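Long-range contacts in putative DsbA oxidoreductase SCO1869 (Streptomyces coelicolor A3, PDB 3GL5), which probably acts as a thiol-disulfide oxidoreductase of the DsbA family, built on a thioredoxin-type fold: residues A[103-108]-A[167-172]; A[117-122]-A[148-153]; A[13-18]-A[77-82]. All coordinates share one frame; numbering follows the deposited sequence. Where two conformers were deposited one is given.

Interaction 1 of 3, residues A[103-108]-A[167-172]; sequences LHRLLH and DEVRAD
Glu168 meets His108 through its methylene carbons. Its CB lies 3.4 Å from ND1 of His108, and the chain then bends at CG, which carries the carboxylate away from the imidazole. The backbone of this turn covers one face of the ring. Glu168 C and the N of Val169 lie above it, displaced toward the rim.

Val169 follows and sets its two methyls against the other helix. CG2 does most of the touching. It sits 3.7 Å from the backbone N of Arg105 and the same distance from C of His104, and reaches CD2 of His108 at 3.9 Å. CG1 lies alongside CB of His104. The branched side chain thus rests on the backbone of helix 101-111 where the two helices approach, their local axes 9.2 Å apart and crossing at 101°. The polar ends of its neighbours go elsewhere. His104 NE2 bonds to Asp10, and Arg105 NH1 to the carbonyls of Val158 and Ala164.

Asp172 comes one turn later and faces His108 from the opposite direction. Its OD2 lies near the ring plane, at the edge, 3.0 Å from NE2 of His108. The N-H points well off the line to the oxygen, at 124°, so the bond is weak. The carboxylate plane is turned 50° from the ring. The stronger partner of NE2 is the hydroxyl of Ser42; the contact with Asp172 is secondary. Asp172 has a salt bridge from OD1 to Arg41 and accepts the backbone N of Ser42 at OD2.

The chemistry is therefore mixed. Apolar contacts bring the nearly perpendicular helices together, and a buried carboxylate joins them to strand 36-42. With Arg41 beside it, Asp172 is probably kept as an anion, whereas its weak bond to His108 adds little directional hold.

Interaction 2 of 3, residues A[117-122]-A[148-153]; sequences EALLDA and AGLDAE
Leu119 turns its CG anti to the backbone N (chi1 -175°), and chi2 of 58° then spreads its two methyls toward different residues of segment 148-153. CD1 reaches CB of Ala148 at 4.1 Å. CD2 meets CD2 of Leu150 at 4.3 Å. Both leucines also pack on helix 101-111: Leu119 on Leu107 and Ala110, Leu150 on Leu109.

Ala148 is the centre of the contact. Its methyl points at helix 116-128 and settles against the backbone there, 3.9 Å from CA of Leu119 and 3.8 Å from O of Ala118. The methyls of Ala118 and Ala122 approach it from neighbouring turns, at 4.2 Å from Ala118 CB and 4.4 Å from Ala122 CB. Small residues at these three positions let the chain come close, with Leu119 and Ala148 only 5.4 Å apart between CA atoms. No hydrogen bond crosses the contact.

The shape of segment 148-153 comes from its own backbone. Gly149 has a positive phi of 101°, where a side chain would strike the carbonyl O of Ala148. Asp151 N-caps the next helix through a bond from OD2 to the backbone N of Glu154. A Schellman motif thus closes helix 138-147, and a short link leads to helix 152-160, in the largely helical insert that DsbA-like proteins carry within the thioredoxin fold.

Interaction 3 of 3, residues A[13-18]-A[77-82]; sequences CPWCYV and DNLGAQ
Leu79 lays its CD2 methyl over the six-membered ring of Trp15. The methyl is 3.7 Å from the ring centroid and only 11° off the normal, a CH-pi contact directly over the face. The other branch of Leu79 turns to the proline: CD1 lies 3.7 Å from CB of Pro14. Val18 touches the same leucine more loosely, through CG2.

Gln82 approaches Trp15 quite differently. Its amide comes to the edge of the indole, with NE2 3.6 Å from CH2 and the amide plane turned 65° from the ring. In the conformer given, NE2 of Gln82 also bonds to OD1 of Asn78, nearly straight at the hydrogen, though the close approach of the two amide nitrogens leaves the amide orientation doubtful. OE1 of Gln82 accepts Arg22.

Trp15 keeps its CG beside the backbone N (chi1 -67°), which brings the end of the indole nearer to helix 69-85. Its NE1 bonds to the carbonyl O of Ala235 of the second subunit, so the ring also belongs to the dimer contact. With an alanine in place of Trp15, the methyl of Leu79 would probably lose the ring face it rests on and the Ala235 carbonyl of the second subunit its donor.

The two helix segments run nearly parallel. Trp15 and Pro14 lie between Cys13 and Cys16, which form a disulfide in this crystal. This is the CxxC at a helix start known from thioredoxin-type redox sites, here with the sequence Cys-Pro-Trp-Cys.

In the fold
All three contacts are largely buried, yet they differ in chemistry. Interactions 1 and 2 share the helical part of the domain and touch each other: Leu107 packs on Leu119 and Leu120, and the carbonyl of Leu106 faces Leu119. Interaction 2 is nested along the chain inside the loop closed by interaction 1. It is wholly apolar, with Ala118 at the surface, whereas interaction 1 adds a polar group tied to strand 36-42. Interaction 3 closes earlier in the chain and touches neither; its centre lies about 24 Å from that of interaction 1. It joins different helices beside the disulfide, and it alone has the second subunit against it.

Interaction 1 of 3, residues A[103-108]-A[167-172]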
# COMPACT_ATOMS: atom_id res chain seq x y z
N LEU A 103 -10.03 -4.78 -16.69
CA LEU A 103 -10.35 -3.63 -15.87
C LEU A 103 -9.50 -3.67 -14.60
O LEU A 103 -8.94 -2.68 -14.18
CB LEU A 103 -11.85 -3.64 -15.53
CG LEU A 103 -12.82 -3.06 -16.57
CD1 LEU A 103 -12.88 -3.94 -17.81
CD2 LEU A 103 -14.19 -2.97 -15.96
N HIS A 104 -9.41 -4.84 -13.98
CA HIS A 104 -8.64 -4.97 -12.77
C HIS A 104 -7.15 -4.72 -12.98
O HIS A 104 -6.51 -4.11 -12.11
CB HIS A 104 -8.91 -6.31 -12.07
CG HIS A 104 -10.25 -6.35 -11.39
ND1 HIS A 104 -10.51 -5.66 -10.23
CD2 HIS A 104 -11.40 -6.99 -11.71
CE1 HIS A 104 -11.76 -5.88 -9.84
NE2 HIS A 104 -12.32 -6.70 -10.72
N ARG A 105 -6.60 -5.19 -14.09
CA ARG A 105 -5.19 -4.91 -14.43
C ARG A 105 -4.95 -3.41 -14.55
O ARG A 105 -3.97 -2.88 -13.98
CB ARG A 105 -4.77 -5.63 -15.72
CG ARG A 105 -4.85 -7.16 -15.56
CD ARG A 105 -4.10 -7.90 -16.65
NE ARG A 105 -4.62 -7.62 -18.00
CZ ARG A 105 -3.99 -6.88 -18.92
NH1 ARG A 105 -2.81 -6.29 -18.68
NH2 ARG A 105 -4.54 -6.72 -20.11
N LEU A 106 -5.89 -2.72 -15.19
CA LEU A 106 -5.84 -1.26 -15.30
C LEU A 106 -6.04 -0.56 -13.97
O LEU A 106 -5.47 0.51 -13.77
CB LEU A 106 -6.84 -0.72 -16.32
CG LEU A 106 -6.51 -0.93 -17.80
CD1 LEU A 106 -7.71 -0.34 -18.57
CD2 LEU A 106 -5.19 -0.27 -18.26
N LEU A 107 -6.84 -1.15 -13.06
CA LEU A 107 -6.94 -0.58 -11.72
C LEU A 107 -5.58 -0.61 -11.00
O LEU A 107 -5.28 0.27 -10.20
CB LEU A 107 -8.03 -1.25 -10.88
CG LEU A 107 -9.46 -0.90 -11.32
CD1 LEU A 107 -10.49 -1.90 -10.76
CD2 LEU A 107 -9.85 0.53 -10.86
N HIS A 108 -4.80 -1.65 -11.26
CA HIS A 108 -3.46 -1.75 -10.70
C HIS A 108 -2.49 -0.77 -11.34
O HIS A 108 -1.72 -0.16 -10.64
CB HIS A 108 -2.95 -3.20 -10.71
CG HIS A 108 -3.49 -4.01 -9.58
ND1 HIS A 108 -2.81 -4.21 -8.41
CD2 HIS A 108 -4.71 -4.59 -9.41
CE1 HIS A 108 -3.55 -4.92 -7.57
NE2 HIS A 108 -4.71 -5.17 -8.16
N ASP A 167 -0.12 -10.49 -12.23
CA ASP A 167 0.36 -11.09 -10.98
C ASP A 167 -0.31 -10.39 -9.79
O ASP A 167 -0.73 -11.05 -8.81
CB ASP A 167 1.87 -10.93 -10.87
CG ASP A 167 2.65 -11.96 -11.71
OD1 ASP A 167 2.07 -12.91 -12.30
OD2 ASP A 167 3.90 -11.82 -11.74
N GLU A 168 -0.40 -9.08 -9.92
CA GLU A 168 -0.96 -8.22 -8.91
C GLU A 168 -2.46 -8.50 -8.74
O GLU A 168 -2.96 -8.56 -7.62
CB GLU A 168 -0.74 -6.75 -9.29
CG GLU A 168 0.69 -6.26 -9.10
CD GLU A 168 1.63 -6.71 -10.21
OE1 GLU A 168 1.20 -7.35 -11.20
OE2 GLU A 168 2.81 -6.39 -10.09
N VAL A 169 -3.18 -8.65 -9.84
CA VAL A 169 -4.59 -9.03 -9.74
C VAL A 169 -4.75 -10.37 -9.01
O VAL A 169 -5.53 -10.48 -8.06
CB VAL A 169 -5.25 -9.06 -11.12
CG1 VAL A 169 -6.72 -9.59 -11.01
CG2 VAL A 169 -5.21 -7.65 -11.70
N ARG A 170 -4.01 -11.39 -9.47
CA ARG A 170 -4.13 -12.70 -8.86
C ARG A 170 -3.75 -12.65 -7.39
O ARG A 170 -4.35 -13.33 -6.60
CB ARG A 170 -3.27 -13.77 -9.62
CG ARG A 170 -3.62 -13.98 -11.05
CD ARG A 170 -5.09 -14.38 -11.23
NE ARG A 170 -5.41 -14.55 -12.65
CZ ARG A 170 -6.57 -14.26 -13.20
NH1 ARG A 170 -7.56 -13.80 -12.44
NH2 ARG A 170 -6.76 -14.42 -14.51
N ALA A 171 -2.73 -11.88 -7.01
CA ALA A 171 -2.29 -11.83 -5.61
C ALA A 171 -3.40 -11.25 -4.71
O ALA A 171 -3.62 -11.74 -3.63
CB ALA A 171 -0.99 -11.04 -5.49
N ASP A 172 -4.13 -10.24 -5.19
CA ASP A 172 -5.27 -9.71 -4.44
C ASP A 172 -6.33 -10.80 -4.31
O ASP A 172 -6.92 -11.02 -3.24
CB ASP A 172 -5.87 -8.53 -5.21
CG ASP A 172 -5.19 -7.19 -4.90
OD1 ASP A 172 -4.24 -7.12 -4.11
OD2 ASP A 172 -5.65 -6.19 -5.46

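Interaction 2 of 3, residues A[117-122]-A[148-153]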
# COMPACT_ATOMS: atom_id res chain seq x y z
N GLU A 117 -8.62 5.34 -6.76
CA GLU A 117 -10.02 5.63 -6.48
C GLU A 117 -10.74 6.34 -7.63
O GLU A 117 -11.91 6.04 -7.92
CB GLU A 117 -10.20 6.33 -5.14
CG GLU A 117 -11.61 6.06 -4.63
CD GLU A 117 -11.78 6.28 -3.15
OE1 GLU A 117 -10.77 6.17 -2.39
OE2 GLU A 117 -12.94 6.54 -2.74
N ALA A 118 -10.01 7.22 -8.34
CA ALA A 118 -10.51 7.87 -9.55
C ALA A 118 -10.84 6.88 -10.66
O ALA A 118 -11.87 7.00 -11.32
CB ALA A 118 -9.55 8.98 -10.06
N LEU A 119 -10.01 5.88 -10.89
CA LEU A 119 -10.33 4.93 -11.97
C LEU A 119 -11.42 3.93 -11.51
O LEU A 119 -12.28 3.50 -12.31
CB LEU A 119 -9.08 4.19 -12.47
CG LEU A 119 -9.26 3.27 -13.68
CD1 LEU A 119 -9.81 4.04 -14.89
CD2 LEU A 119 -7.96 2.47 -14.00
N LEU A 120 -11.38 3.58 -10.23
CA LEU A 120 -12.41 2.70 -9.67
C LEU A 120 -13.82 3.34 -9.84
O LEU A 120 -14.74 2.71 -10.40
CB LEU A 120 -12.08 2.37 -8.21
CG LEU A 120 -13.03 1.44 -7.48
CD1 LEU A 120 -13.18 0.06 -8.20
CD2 LEU A 120 -12.62 1.30 -6.00
N ASP A 121 -13.95 4.59 -9.42
CA ASP A 121 -15.21 5.32 -9.62
C ASP A 121 -15.56 5.50 -11.07
O ASP A 121 -16.71 5.40 -11.40
CB ASP A 121 -15.22 6.66 -8.92
CG ASP A 121 -15.24 6.55 -7.42
OD1 ASP A 121 -15.82 5.58 -6.87
OD2 ASP A 121 -14.66 7.45 -6.77
N ALA A 122 -14.57 5.70 -11.96
CA ALA A 122 -14.85 5.79 -13.38
C ALA A 122 -15.40 4.50 -13.94
O ALA A 122 -16.30 4.51 -14.74
CB ALA A 122 -13.61 6.19 -14.18
N ALA A 148 -9.83 9.70 -16.01
CA ALA A 148 -9.42 9.54 -14.61
C ALA A 148 -8.00 10.07 -14.28
O ALA A 148 -7.54 9.93 -13.14
CB ALA A 148 -9.57 8.04 -14.19
N GLY A 149 -7.33 10.70 -15.25
CA GLY A 149 -5.99 11.19 -15.04
C GLY A 149 -4.85 10.35 -15.60
O GLY A 149 -3.70 10.80 -15.62
N LEU A 150 -5.14 9.13 -16.05
CA LEU A 150 -4.08 8.25 -16.53
C LEU A 150 -3.60 8.62 -17.94
O LEU A 150 -4.33 9.28 -18.67
CB LEU A 150 -4.51 6.79 -16.47
CG LEU A 150 -4.40 6.12 -15.11
CD1 LEU A 150 -5.50 6.57 -14.17
CD2 LEU A 150 -4.56 4.65 -15.33
N ASP A 151 -2.39 8.20 -18.31
CA ASP A 151 -1.84 8.41 -19.67
C ASP A 151 -2.29 7.31 -20.65
O ASP A 151 -2.36 6.16 -20.28
CB ASP A 151 -0.29 8.47 -19.63
CG ASP A 151 0.34 8.38 -21.03
OD1 ASP A 151 0.58 9.43 -21.65
OD2 ASP A 151 0.57 7.26 -21.54
N ALA A 152 -2.54 7.68 -21.90
CA ALA A 152 -3.23 6.84 -22.89
C ALA A 152 -2.40 5.79 -23.63
O ALA A 152 -2.85 4.63 -23.77
CB ALA A 152 -3.93 7.71 -23.89
N GLU A 153 -1.22 6.20 -24.11
CA GLU A 153 -0.30 5.29 -24.81
C GLU A 153 0.02 4.14 -23.86
O GLU A 153 0.19 2.98 -24.28
CB GLU A 153 1.00 6.02 -25.20
CG GLU A 153 0.85 7.49 -25.58
CD GLU A 153 2.16 8.28 -25.51
OE1 GLU A 153 3.25 7.70 -25.74
OE2 GLU A 153 2.11 9.50 -25.22

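Interaction 3 of 3, residues A[13-18]-A[77-82]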
# COMPACT_ATOMS: atom_id res chain seq x y z
N CYS A 13 -20.44 -5.75 -9.93
CA CYS A 13 -21.04 -6.14 -8.66
C CYS A 13 -21.82 -4.91 -8.14
O CYS A 13 -21.22 -3.97 -7.65
CB CYS A 13 -19.91 -6.55 -7.73
SG CYS A 13 -20.25 -6.67 -6.02
N PRO A 14 -23.14 -4.90 -8.31
CA PRO A 14 -23.94 -3.73 -7.91
C PRO A 14 -23.79 -3.37 -6.44
O PRO A 14 -23.73 -2.20 -6.13
CB PRO A 14 -25.40 -4.14 -8.21
CG PRO A 14 -25.32 -5.31 -9.15
CD PRO A 14 -23.94 -5.94 -9.01
N TRP A 15 -23.72 -4.36 -5.54
CA TRP A 15 -23.49 -4.14 -4.10
C TRP A 15 -22.11 -3.64 -3.73
O TRP A 15 -21.94 -3.12 -2.64
CB TRP A 15 -23.77 -5.42 -3.30
CG TRP A 15 -25.26 -5.78 -3.36
CD1 TRP A 15 -25.85 -6.86 -3.98
CD2 TRP A 15 -26.32 -5.00 -2.83
NE1 TRP A 15 -27.23 -6.80 -3.84
CE2 TRP A 15 -27.53 -5.66 -3.14
CE3 TRP A 15 -26.35 -3.81 -2.10
CZ2 TRP A 15 -28.78 -5.17 -2.72
CZ3 TRP A 15 -27.61 -3.30 -1.70
CH2 TRP A 15 -28.80 -3.99 -2.01
N CYS A 16 -21.11 -3.89 -4.58
CA CYS A 16 -19.77 -3.32 -4.40
C CYS A 16 -19.85 -1.80 -4.60
O CYS A 16 -19.33 -1.03 -3.79
CB CYS A 16 -18.80 -3.95 -5.40
SG CYS A 16 -18.53 -5.69 -5.14
N TYR A 17 -20.53 -1.39 -5.68
CA TYR A 17 -20.80 0.02 -6.01
C TYR A 17 -21.61 0.75 -4.94
O TYR A 17 -21.22 1.84 -4.52
CB TYR A 17 -21.53 0.07 -7.34
CG TYR A 17 -21.90 1.44 -7.92
CD1 TYR A 17 -20.96 2.50 -8.04
CD2 TYR A 17 -23.15 1.63 -8.43
CE1 TYR A 17 -21.35 3.76 -8.64
CE2 TYR A 17 -23.53 2.83 -9.04
CZ TYR A 17 -22.66 3.88 -9.14
OH TYR A 17 -23.15 4.99 -9.77
N VAL A 18 -22.72 0.15 -4.50
CA VAL A 18 -23.52 0.71 -3.40
C VAL A 18 -22.75 0.66 -2.06
O VAL A 18 -22.72 1.66 -1.33
CB VAL A 18 -24.97 0.05 -3.29
CG1 VAL A 18 -25.81 0.73 -2.24
CG2 VAL A 18 -25.71 0.18 -4.62
N ASP A 77 -34.74 -2.54 -9.80
CA ASP A 77 -35.45 -1.37 -9.28
C ASP A 77 -35.04 -1.10 -7.83
O ASP A 77 -34.75 0.03 -7.45
CB ASP A 77 -36.97 -1.53 -9.39
CG ASP A 77 -37.46 -1.60 -10.83
OD1 ASP A 77 -36.71 -1.31 -11.77
OD2 ASP A 77 -38.62 -1.97 -11.06
N ASN A 78 -34.98 -2.15 -7.02
CA ASN A 78 -34.53 -1.95 -5.67
C ASN A 78 -33.11 -1.43 -5.58
O ASN A 78 -32.81 -0.53 -4.79
CB ASN A 78 -34.60 -3.23 -4.85
CG ASN A 78 -33.98 -3.03 -3.49
OD1 ASN A 78 -34.35 -2.10 -2.76
ND2 ASN A 78 -33.02 -3.89 -3.13
N LEU A 79 -32.22 -1.99 -6.40
CA LEU A 79 -30.85 -1.54 -6.44
C LEU A 79 -30.77 -0.08 -6.89
O LEU A 79 -29.97 0.69 -6.39
CB LEU A 79 -30.01 -2.47 -7.32
CG LEU A 79 -29.39 -3.65 -6.56
CD1 LEU A 79 -28.98 -4.79 -7.53
CD2 LEU A 79 -28.18 -3.15 -5.79
N GLY A 80 -31.61 0.29 -7.85
CA GLY A 80 -31.69 1.68 -8.28
C GLY A 80 -32.13 2.62 -7.17
O GLY A 80 -31.59 3.71 -7.02
N ALA A 81 -33.10 2.20 -6.37
CA ALA A 81 -33.51 3.01 -5.22
C ALA A 81 -32.38 3.19 -4.19
O ALA A 81 -32.17 4.31 -3.66
CB ALA A 81 -34.79 2.39 -4.54
N GLN A 82 -31.67 2.11 -3.89
CA GLN A 82 -30.67 2.16 -2.84
C GLN A 82 -29.42 2.93 -3.31
O GLN A 82 -28.78 3.64 -2.52
CB GLN A 82 -30.31 0.76 -2.34
CG GLN A 82 -31.51 -0.04 -1.78
CD GLN A 82 -31.08 -1.21 -0.91
OE1 GLN A 82 -30.13 -1.12 -0.15
NE2 GLN A 82 -31.79 -2.32 -1.02